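Local coordinates for protein ancestral congerin Con-anc (PDB 3AJY) that binds beta-galactoside sugars such as lactose, as a reconstructed ancestor of the fish galectins called congerins, at residues Gly22-Tyr27 against Gly125-Thr130; Ala28-Ile33 against Asp47-Tyr52. One frame throughout, in Å; residues are numbered along the deposited sequence.

Contact 1 of 2, residues Gly22-Tyr27 against Gly125-Thr130; sequences GVINNY and GDARLT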
loop_
_atom_site.group_PDB
_atom_site.type_symbol
_atom_site.label_atom_id
_atom_site.label_comp_id
_atom_site.label_asym_id
_atom_site.label_seq_id
_atom_site.Cartn_x
_atom_site.Cartn_y
_atom_site.Cartn_z
ATOM N N GLY A 22 11.441 1.619 2.118
ATOM C CA GLY A 22 11.714 0.627 3.147
ATOM C C GLY A 22 13.142 0.753 3.570
ATOM O O GLY A 22 13.795 1.769 3.263
ATOM N N VAL A 23 13.631 -0.272 4.277
ATOM C CA VAL A 23 14.981 -0.287 4.822
ATOM C C VAL A 23 15.639 -1.601 4.440
ATOM O O VAL A 23 15.050 -2.689 4.638
ATOM C CB VAL A 23 14.967 -0.120 6.361
ATOM C CG1 VAL A 23 16.402 -0.088 6.936
ATOM C CG2 VAL A 23 14.202 1.162 6.775
ATOM N N ILE A 24 16.840 -1.498 3.880
ATOM C CA ILE A 24 17.640 -2.659 3.503
ATOM C C ILE A 24 18.242 -3.260 4.787
ATOM O O ILE A 24 18.714 -2.512 5.666
ATOM C CB ILE A 24 18.741 -2.264 2.492
ATOM C CG1 ILE A 24 18.116 -1.669 1.221
ATOM C CG2 ILE A 24 19.621 -3.469 2.113
ATOM C CD1 ILE A 24 19.055 -0.840 0.391
ATOM N N ASN A 25 18.203 -4.597 4.903
ATOM C CA ASN A 25 18.748 -5.297 6.079
ATOM C C ASN A 25 20.199 -4.908 6.356
ATOM O O ASN A 25 20.940 -4.541 5.433
ATOM C CB ASN A 25 18.637 -6.834 5.919
ATOM C CG ASN A 25 17.193 -7.346 5.945
ATOM O OD1 ASN A 25 16.944 -8.531 5.723
ATOM N ND2 ASN A 25 16.246 -6.465 6.226
ATOM N N ASN A 26 20.614 -5.015 7.626
ATOM C CA ASN A 26 22.015 -4.750 8.020
ATOM C C ASN A 26 23.053 -5.495 7.195
ATOM O O ASN A 26 24.149 -4.991 6.947
ATOM C CB ASN A 26 22.230 -5.049 9.500
ATOM C CG ASN A 26 21.677 -3.974 10.393
ATOM O OD1 ASN A 26 21.667 -2.779 10.031
ATOM N ND2 ASN A 26 21.230 -4.376 11.588
ATOM N N TYR A 27 22.703 -6.702 6.777
ATOM C CA TYR A 27 23.498 -7.444 5.838
ATOM C C TYR A 27 22.546 -7.830 4.738
ATOM O O TYR A 27 21.388 -8.160 4.999
ATOM C CB TYR A 27 24.077 -8.704 6.484
ATOM C CG TYR A 27 25.082 -8.447 7.586
ATOM C CD1 TYR A 27 24.707 -8.539 8.917
ATOM C CD2 TYR A 27 26.411 -8.126 7.293
ATOM C CE1 TYR A 27 25.622 -8.328 9.944
ATOM C CE2 TYR A 27 27.336 -7.902 8.315
ATOM C CZ TYR A 27 26.926 -8.010 9.642
ATOM O OH TYR A 27 27.820 -7.801 10.684
ATOM N N GLY A 125 13.733 -10.741 -0.660
ATOM C CA GLY A 125 15.129 -10.623 -0.271
ATOM C C GLY A 125 15.410 -9.807 0.983
ATOM O O GLY A 125 14.560 -9.667 1.859
ATOM N N ASP A 126 16.619 -9.272 1.055
ATOM C CA ASP A 126 17.177 -8.743 2.277
ATOM C C ASP A 126 16.837 -7.277 2.582
ATOM O O ASP A 126 17.724 -6.449 2.761
ATOM C CB ASP A 126 18.676 -8.961 2.233
ATOM C CG ASP A 126 19.032 -10.430 1.959
ATOM O OD1 ASP A 126 19.917 -10.667 1.124
ATOM O OD2 ASP A 126 18.382 -11.335 2.565
ATOM N N ALA A 127 15.544 -6.995 2.688
ATOM C CA ALA A 127 15.035 -5.648 3.019
ATOM C C ALA A 127 13.668 -5.841 3.606
ATOM O O ALA A 127 13.154 -6.964 3.632
ATOM C CB ALA A 127 14.958 -4.768 1.739
ATOM N N ARG A 128 13.073 -4.751 4.084
ATOM C CA ARG A 128 11.688 -4.754 4.492
ATOM C C ARG A 128 10.964 -3.592 3.798
ATOM O O ARG A 128 11.551 -2.529 3.595
ATOM C CB ARG A 128 11.550 -4.654 6.020
ATOM C CG ARG A 128 12.041 -3.354 6.647
ATOM C CD ARG A 128 11.662 -3.240 8.126
ATOM N NE ARG A 128 12.871 -2.876 8.868
ATOM C CZ ARG A 128 13.157 -1.653 9.303
ATOM N NH1 ARG A 128 12.306 -0.648 9.124
ATOM N NH2 ARG A 128 14.294 -1.440 9.938
ATOM N N LEU A 129 9.714 -3.827 3.421
ATOM C CA LEU A 129 8.863 -2.819 2.799
ATOM C C LEU A 129 8.141 -2.054 3.893
ATOM O O LEU A 129 7.449 -2.667 4.716
ATOM C CB LEU A 129 7.805 -3.497 1.941
ATOM C CG LEU A 129 7.334 -2.941 0.579
ATOM C CD1 LEU A 129 5.851 -3.257 0.447
ATOM C CD2 LEU A 129 7.620 -1.480 0.291
ATOM N N THR A 130 8.299 -0.727 3.889
ATOM C CA THR A 130 7.660 0.142 4.877
ATOM C C THR A 130 6.374 0.734 4.319
ATOM O O THR A 130 5.366 0.762 4.996
ATOM C CB THR A 130 8.579 1.303 5.327
ATOM O OG1 THR A 130 9.817 0.794 5.812
ATOM C CG2 THR A 130 7.931 2.135 6.450
HETATM O O HOH W 1 14.256 -9.034 5.112
#
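Val-23 and Arg-128 face each other as the hydrogen-bonded pair of two antiparallel strand ends. Arg-128 N donates a hydrogen bond to Val-23 O (2.9 Å), and Val-23 N donates one to Arg-128 O (3.1 Å). Beyond the pair, Asn-25 N bonds Asp-126 O at 2.9 Å. This bond carries the pairing past the end of strand 22-24, onto the inverse gamma turn centred on Asp-126. At the other end, Gly-22 CA makes a CA-H...O contact with Arg-128 O.

Side chains meet on both faces of the sheet. On one, the side chains of Val-23 and Arg-128 run side by side. CG of Arg-128 stands between its backbone N and carbonyl carbon (chi1 65°), and the guanidinium lies with one face over Val-23 CB. Val-23 CG2 comes within 3.5 Å of Arg-128 NH1. On the other face, Ala-127 CB rests 3.8 Å from Ile-24 CA in an apolar contact, and both side chains also touch Phe-31 and Phe-86.

A water lies 2.8 Å from both Asn-25 OD1 and Ala-127 O and can donate to either. Asp-126 sends OD1 outside the contact, to Lys-29 N. At the far end Thr-130 meets the second subunit through its backbone.

The backbone bonds thus set the register in the five-stranded sheet. Ile-24 and Ala-127 join the core of the galectin sandwich, while on the other face Arg-128 lies over Val-23.

Contact 2 of 2, residues Ala28-Ile33 against Asp47-Tyr52; sequences AKRFSI and DHRFNY. With GAL (beta-D-galactopyranose), chain C; BGC (beta-D-glucopyranose), chain B.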
loop_
_atom_site.group_PDB
_atom_site.type_symbol
_atom_site.label_atom_id
_atom_site.label_comp_id
_atom_site.label_asym_id
_atom_site.label_seq_id
_atom_site.Cartn_x
_atom_site.Cartn_y
_atom_site.Cartn_z
ATOM N N ALA A 28 23.029 -7.784 3.508
ATOM C CA ALA A 28 22.178 -7.967 2.354
ATOM C C ALA A 28 22.968 -8.492 1.190
ATOM O O ALA A 28 24.041 -7.987 0.891
ATOM C CB ALA A 28 21.516 -6.632 1.970
ATOM N N LYS A 29 22.420 -9.502 0.518
ATOM C CA LYS A 29 22.956 -9.949 -0.757
ATOM C C LYS A 29 22.222 -9.244 -1.893
ATOM O O LYS A 29 22.842 -8.805 -2.856
ATOM C CB LYS A 29 22.792 -11.465 -0.933
ATOM C CG LYS A 29 23.688 -12.326 -0.068
ATOM C CD LYS A 29 23.963 -13.685 -0.764
ATOM C CE LYS A 29 22.674 -14.515 -1.078
ATOM N NZ LYS A 29 22.928 -15.667 -2.041
ATOM N N ARG A 30 20.897 -9.163 -1.766
ATOM C CA ARG A 30 20.021 -8.623 -2.816
ATOM C C ARG A 30 18.679 -8.268 -2.205
ATOM O O ARG A 30 18.307 -8.802 -1.162
ATOM C CB ARG A 30 19.796 -9.668 -3.920
ATOM C CG ARG A 30 19.079 -10.930 -3.380
ATOM C CD ARG A 30 19.384 -12.234 -4.123
ATOM N NE ARG A 30 18.715 -12.301 -5.397
ATOM C CZ ARG A 30 17.928 -13.281 -5.838
ATOM N NH1 ARG A 30 17.403 -13.139 -7.032
ATOM N NH2 ARG A 30 17.674 -14.389 -5.130
ATOM N N PHE A 31 17.948 -7.354 -2.836
ATOM C CA PHE A 31 16.529 -7.228 -2.576
ATOM C C PHE A 31 15.837 -6.843 -3.873
ATOM O O PHE A 31 16.451 -6.204 -4.741
ATOM C CB PHE A 31 16.239 -6.256 -1.416
ATOM C CG PHE A 31 16.231 -4.806 -1.815
ATOM C CD1 PHE A 31 17.421 -4.107 -1.959
ATOM C CD2 PHE A 31 15.025 -4.138 -2.032
ATOM C CE1 PHE A 31 17.414 -2.748 -2.327
ATOM C CE2 PHE A 31 15.013 -2.789 -2.400
ATOM C CZ PHE A 31 16.209 -2.104 -2.549
ATOM N N SER A 32 14.577 -7.247 -4.020
ATOM C CA SER A 32 13.836 -7.028 -5.263
ATOM C C SER A 32 12.488 -6.377 -5.043
ATOM O O SER A 32 11.868 -6.512 -3.989
ATOM C CB SER A 32 13.663 -8.330 -6.056
ATOM O OG SER A 32 12.899 -9.272 -5.327
ATOM N N ILE A 33 12.082 -5.605 -6.045
ATOM C CA ILE A 33 10.732 -5.096 -6.149
ATOM C C ILE A 33 10.131 -5.834 -7.320
ATOM O O ILE A 33 10.767 -5.961 -8.355
ATOM C CB ILE A 33 10.730 -3.557 -6.382
ATOM C CG1 ILE A 33 11.394 -2.847 -5.189
ATOM C CG2 ILE A 33 9.304 -3.048 -6.653
ATOM C CD1 ILE A 33 10.805 -3.225 -3.783
ATOM N N ASP A 47 15.841 -6.472 -9.272
ATOM C CA ASP A 47 16.681 -7.120 -8.256
ATOM C C ASP A 47 17.956 -6.319 -8.053
ATOM O O ASP A 47 18.757 -6.178 -8.979
ATOM C CB ASP A 47 17.018 -8.564 -8.675
ATOM C CG ASP A 47 17.347 -9.483 -7.486
ATOM O OD1 ASP A 47 16.913 -9.199 -6.353
ATOM O OD2 ASP A 47 18.029 -10.523 -7.689
ATOM N N HIS A 48 18.131 -5.782 -6.850
ATOM C CA HIS A 48 19.304 -4.974 -6.510
ATOM C C HIS A 48 20.288 -5.849 -5.787
ATOM O O HIS A 48 20.119 -6.167 -4.609
ATOM C CB HIS A 48 18.907 -3.799 -5.639
ATOM C CG HIS A 48 17.702 -3.073 -6.151
ATOM N ND1 HIS A 48 16.413 -3.481 -5.874
ATOM C CD2 HIS A 48 17.592 -1.989 -6.957
ATOM C CE1 HIS A 48 15.560 -2.662 -6.464
ATOM N NE2 HIS A 48 16.249 -1.748 -7.128
ATOM N N ARG A 49 21.317 -6.241 -6.515
ATOM C CA ARG A 49 22.246 -7.242 -6.032
ATOM C C ARG A 49 23.531 -6.577 -5.570
ATOM O O ARG A 49 24.341 -6.117 -6.380
ATOM C CB ARG A 49 22.512 -8.288 -7.120
ATOM C CG ARG A 49 21.332 -8.512 -8.010
ATOM C CD ARG A 49 20.844 -9.923 -8.131
ATOM N NE ARG A 49 21.436 -10.637 -9.237
ATOM C CZ ARG A 49 20.842 -11.570 -9.994
ATOM N NH1 ARG A 49 19.568 -11.915 -9.851
ATOM N NH2 ARG A 49 21.552 -12.158 -10.935
ATOM N N PHE A 50 23.695 -6.505 -4.257
ATOM C CA PHE A 50 24.951 -6.101 -3.673
ATOM C C PHE A 50 26.006 -7.149 -4.012
ATOM O O PHE A 50 27.112 -6.825 -4.450
ATOM C CB PHE A 50 24.798 -5.969 -2.162
ATOM C CG PHE A 50 23.722 -4.997 -1.754
ATOM C CD1 PHE A 50 22.409 -5.428 -1.560
ATOM C CD2 PHE A 50 24.019 -3.651 -1.578
ATOM C CE1 PHE A 50 21.410 -4.534 -1.188
ATOM C CE2 PHE A 50 23.029 -2.752 -1.207
ATOM C CZ PHE A 50 21.727 -3.184 -1.021
ATOM N N ASN A 51 25.646 -8.414 -3.823
ATOM C CA ASN A 51 26.588 -9.503 -3.983
ATOM C C ASN A 51 25.769 -10.756 -4.257
ATOM O O ASN A 51 25.224 -11.333 -3.322
ATOM C CB ASN A 51 27.426 -9.645 -2.691
ATOM C CG ASN A 51 28.266 -10.922 -2.656
ATOM O OD1 ASN A 51 28.991 -11.234 -3.606
ATOM N ND2 ASN A 51 28.180 -11.655 -1.546
ATOM N N TYR A 52 25.647 -11.133 -5.532
ATOM C CA TYR A 52 24.906 -12.349 -5.929
ATOM C C TYR A 52 25.607 -12.908 -7.162
ATOM O O TYR A 52 25.535 -12.330 -8.241
ATOM C CB TYR A 52 23.408 -12.049 -6.199
ATOM C CG TYR A 52 22.496 -13.277 -6.305
ATOM C CD1 TYR A 52 22.117 -13.989 -5.165
ATOM C CD2 TYR A 52 21.998 -13.709 -7.536
ATOM C CE1 TYR A 52 21.282 -15.113 -5.252
ATOM C CE2 TYR A 52 21.161 -14.841 -7.635
ATOM C CZ TYR A 52 20.811 -15.530 -6.482
ATOM O OH TYR A 52 19.984 -16.652 -6.534
HETATM C C1 GAL C . 17.910 -15.714 -10.867
HETATM C C2 GAL C . 17.469 -15.653 -9.409
HETATM C C3 GAL C . 15.992 -15.280 -9.298
HETATM C C4 GAL C . 15.707 -14.017 -10.121
HETATM C C5 GAL C . 16.191 -14.202 -11.563
HETATM C C6 GAL C . 15.948 -12.976 -12.461
HETATM O O2 GAL C . 17.695 -16.901 -8.798
HETATM O O3 GAL C . 15.698 -15.060 -7.931
HETATM O O4 GAL C . 16.354 -12.909 -9.525
HETATM O O5 GAL C . 17.568 -14.528 -11.572
HETATM O O6 GAL C . 16.318 -13.276 -13.800
HETATM C C2 BGC B . 21.804 -15.652 -13.635
HETATM C C3 BGC B . 20.993 -15.260 -12.409
HETATM C C4 BGC B . 19.842 -16.244 -12.135
HETATM C C5 BGC B . 20.416 -17.669 -12.138
HETATM C C6 BGC B . 19.421 -18.798 -11.881
HETATM C C1 BGC B . 22.206 -17.114 -13.490
HETATM O O1 BGC B . 22.878 -17.510 -14.646
HETATM O O2 BGC B . 22.958 -14.842 -13.729
HETATM O O3 BGC B . 20.527 -13.961 -12.636
HETATM O O4 BGC B . 19.321 -15.960 -10.855
HETATM O O5 BGC B . 21.034 -17.890 -13.380
HETATM O O6 BGC B . 18.402 -18.692 -12.850
HETATM O O HOH W 2 15.213 -10.754 -4.725
#
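Three torsions bring Arg-30 and Asp-47 together. The Arg-30 chain leaves its backbone with chi1 at 62° and bends again at chi3 (-75°), while CG of Asp-47 is anti to its backbone N (chi1 -155°). Arg-30 then grips Asp-47 OD2 side-on, with NE at 3.0 Å and NH1 at 2.8 Å. NE uses the syn lone pair; NH1 comes from above the carboxylate plane. Arg-49 NH1 takes the anti lone pair of the same oxygen in a nearly straight bond of 3.0 Å. Three donors on one oxygen probably favour an ionised carboxylate and hold both guanidinium groups in place.

Tyr-52 lies flat on the guanidinium of Arg-30 in a cation-pi stack. Arg-30 NH1 donates to O3 of galactose at 2.7 Å, and Arg-49 NH2 donates to O3 of glucose at 2.7 Å. Tyr-52 OH shares a hydrogen bond with galactose O2. This is part of the galectin sugar site; His-45, Asn-62 and Glu-72 also bond the galactose.

On the other face, Phe-31 and His-48 form an offset stack, centroids 4.5 Å apart. Phe-31 O accepts from both His-48 N and ND1, which approach from opposite faces of the carbonyl plane. Where the chain turns, Asn-51 N bonds Lys-29 O at 3.0 Å.

The two strands are neighbours in the six-stranded sheet. Strand 117-125 flanks Ser-32, and strand 58-65 flanks Asp-47. Phe-31 and Ile-33 pack toward strands 18-24 and 85-92 of the other sheet.

How the contacts relate
From the N terminus, strand 18-24 brings in the first half of contact 1. The chain then passes through 25-29 into strand 30-35, leaving the five-stranded sheet for the six-stranded one. Contact 2 closes the short hairpin between strands 30-35 and 41-52. Contact 1 closes only when 125-130 returns near the C terminus, so its long loop encloses the whole of contact 2. The two do not cross. They meet directly: Asp-126 N probably bonds Arg-30 O, and Ile-24 CD1 packs on Phe-31 CE1 at 3.7 Å. Together they join the two sheets where the chain passes from one to the other. Contact 2 holds part of the sugar site, and contact 1 lies farther off.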